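Local coordinates for thermosome subunit (Methanococcoides burtonii, PDB 3AQ1), which probably acts as an ATP-dependent group II chaperonin that binds unfolded proteins and helps them fold, at residues Ser125-Lys130 with Val325-Gly330. Residues are numbered along the deposited sequence; the frame is centred on the assembly and turned at random.
Sequences SALTVK and VLLHGG
With CG anti to the backbone N in both L127 (chi1 -177°) and L327 (chi1 -176°), L127 extends its branched end toward the strand, and the end of L327 comes nearer the helix although its CB is not directed there. In L127 a chi2 of 48° carries CD2 outward, trans to CA, while the second torsion of L327 brings CD1 into the contact. The two ends meet at a slant through these single methyls, L127 CD2 lying 3.8 Å from L327 CD1. The same L127 methyl also approaches V325, whose CG1 is 4.2 Å away, so that one carbon of the helix serves two residues placed two positions apart on the strand. The CA atoms of L127 and V325, the nearest pair, are 8.8 Å apart. Helix 121-132 thus rests one leucine against strand 323-329, the central strand of a small mixed sheet, joined by backbone hydrogen bonds to K152, E154 and R156 of strand 151-157 and to E165 of strand 165-167. L166 touches both L127 and V325, while L338 of helix 332-355 packs on L327. Helix and sheet probably belong to the intermediate domain, between the apical and equatorial domains. Only 99 Å² is buried, and every touching atom is an aliphatic methyl, which implies a small hydrophobic, van der Waals seam without directional bonds.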
loop_
_atom_site.group_PDB
_atom_site.type_symbol
_atom_site.label_atom_id
_atom_site.label_comp_id
_atom_site.label_asym_id
_atom_site.label_seq_id
_atom_site.Cartn_x
_atom_site.Cartn_y
_atom_site.Cartn_z
ATOM N N SER A 125 -15.003 -0.515 3.915
ATOM C CA SER A 125 -14.039 -0.222 4.966
ATOM C C SER A 125 -13.814 -1.443 5.856
ATOM O O SER A 125 -12.683 -1.803 6.179
ATOM C CB SER A 125 -14.520 0.964 5.805
ATOM O OG SER A 125 -14.533 2.140 5.030
ATOM N N ALA A 126 -14.918 -2.064 6.247
ATOM C CA ALA A 126 -14.892 -3.292 7.015
ATOM C C ALA A 126 -14.093 -4.368 6.293
ATOM O O ALA A 126 -13.290 -5.075 6.890
ATOM C CB ALA A 126 -16.305 -3.769 7.263
ATOM N N LEU A 127 -14.329 -4.488 4.999
ATOM C CA LEU A 127 -13.679 -5.507 4.206
ATOM C C LEU A 127 -12.181 -5.224 4.145
ATOM O O LEU A 127 -11.373 -6.129 4.340
ATOM C CB LEU A 127 -14.303 -5.557 2.807
ATOM C CG LEU A 127 -13.797 -6.612 1.843
ATOM C CD1 LEU A 127 -13.763 -7.938 2.559
ATOM C CD2 LEU A 127 -14.697 -6.666 0.628
ATOM N N THR A 128 -11.816 -3.967 3.886
ATOM C CA THR A 128 -10.413 -3.570 3.888
ATOM C C THR A 128 -9.690 -3.962 5.177
ATOM O O THR A 128 -8.600 -4.530 5.144
ATOM C CB THR A 128 -10.249 -2.065 3.760
ATOM O OG1 THR A 128 -10.815 -1.621 2.526
ATOM C CG2 THR A 128 -8.783 -1.729 3.779
ATOM N N VAL A 129 -10.303 -3.639 6.310
ATOM C CA VAL A 129 -9.680 -3.825 7.611
ATOM C C VAL A 129 -9.515 -5.314 7.961
ATOM O O VAL A 129 -8.499 -5.735 8.517
ATOM C CB VAL A 129 -10.452 -3.033 8.705
ATOM C CG1 VAL A 129 -10.018 -3.430 10.105
ATOM C CG2 VAL A 129 -10.252 -1.542 8.510
ATOM N N LYS A 130 -10.510 -6.109 7.595
ATOM C CA LYS A 130 -10.495 -7.538 7.850
ATOM C C LYS A 130 -9.445 -8.269 7.000
ATOM O O LYS A 130 -8.867 -9.261 7.433
ATOM C CB LYS A 130 -11.884 -8.091 7.588
ATOM C CG LYS A 130 -12.024 -9.576 7.725
ATOM C CD LYS A 130 -13.490 -9.959 7.632
ATOM C CE LYS A 130 -13.695 -11.463 7.667
ATOM N NZ LYS A 130 -15.133 -11.801 7.426
ATOM N N VAL A 325 -9.255 -11.833 -1.833
ATOM C CA VAL A 325 -10.590 -11.296 -1.652
ATOM C C VAL A 325 -11.373 -11.591 -2.920
ATOM O O VAL A 325 -11.044 -11.059 -3.979
ATOM C CB VAL A 325 -10.576 -9.761 -1.497
ATOM C CG1 VAL A 325 -11.985 -9.258 -1.325
ATOM C CG2 VAL A 325 -9.701 -9.313 -0.333
ATOM N N LEU A 326 -12.386 -12.447 -2.831
ATOM C CA LEU A 326 -13.365 -12.512 -3.901
ATOM C C LEU A 326 -14.341 -11.362 -3.682
ATOM O O LEU A 326 -15.232 -11.444 -2.835
ATOM C CB LEU A 326 -14.099 -13.847 -3.897
ATOM C CG LEU A 326 -13.207 -15.067 -4.068
ATOM C CD1 LEU A 326 -14.041 -16.323 -4.077
ATOM C CD2 LEU A 326 -12.416 -14.934 -5.354
ATOM N N LEU A 327 -14.151 -10.280 -4.432
ATOM C CA LEU A 327 -14.953 -9.065 -4.282
ATOM C C LEU A 327 -16.241 -9.116 -5.101
ATOM O O LEU A 327 -16.193 -9.283 -6.324
ATOM C CB LEU A 327 -14.131 -7.850 -4.709
ATOM C CG LEU A 327 -14.749 -6.462 -4.551
ATOM C CD1 LEU A 327 -15.131 -6.231 -3.103
ATOM C CD2 LEU A 327 -13.759 -5.408 -5.024
ATOM N N HIS A 328 -17.382 -8.972 -4.428
ATOM C CA HIS A 328 -18.682 -8.922 -5.107
ATOM C C HIS A 328 -19.308 -7.516 -5.146
ATOM O O HIS A 328 -19.148 -6.721 -4.220
ATOM C CB HIS A 328 -19.664 -9.893 -4.454
ATOM C CG HIS A 328 -19.380 -11.329 -4.752
ATOM N ND1 HIS A 328 -18.600 -12.117 -3.936
ATOM C CD2 HIS A 328 -19.764 -12.120 -5.782
ATOM C CE1 HIS A 328 -18.514 -13.333 -4.452
ATOM N NE2 HIS A 328 -19.208 -13.359 -5.574
ATOM N N GLY A 329 -20.025 -7.229 -6.230
ATOM C CA GLY A 329 -20.763 -5.985 -6.389
ATOM C C GLY A 329 -22.039 -6.231 -7.178
ATOM O O GLY A 329 -22.215 -7.318 -7.725
ATOM N N GLY A 330 -22.928 -5.240 -7.249
ATOM C CA GLY A 330 -24.175 -5.423 -7.972
ATOM C C GLY A 330 -23.971 -5.809 -9.430
ATOM O O GLY A 330 -24.616 -6.731 -9.941
#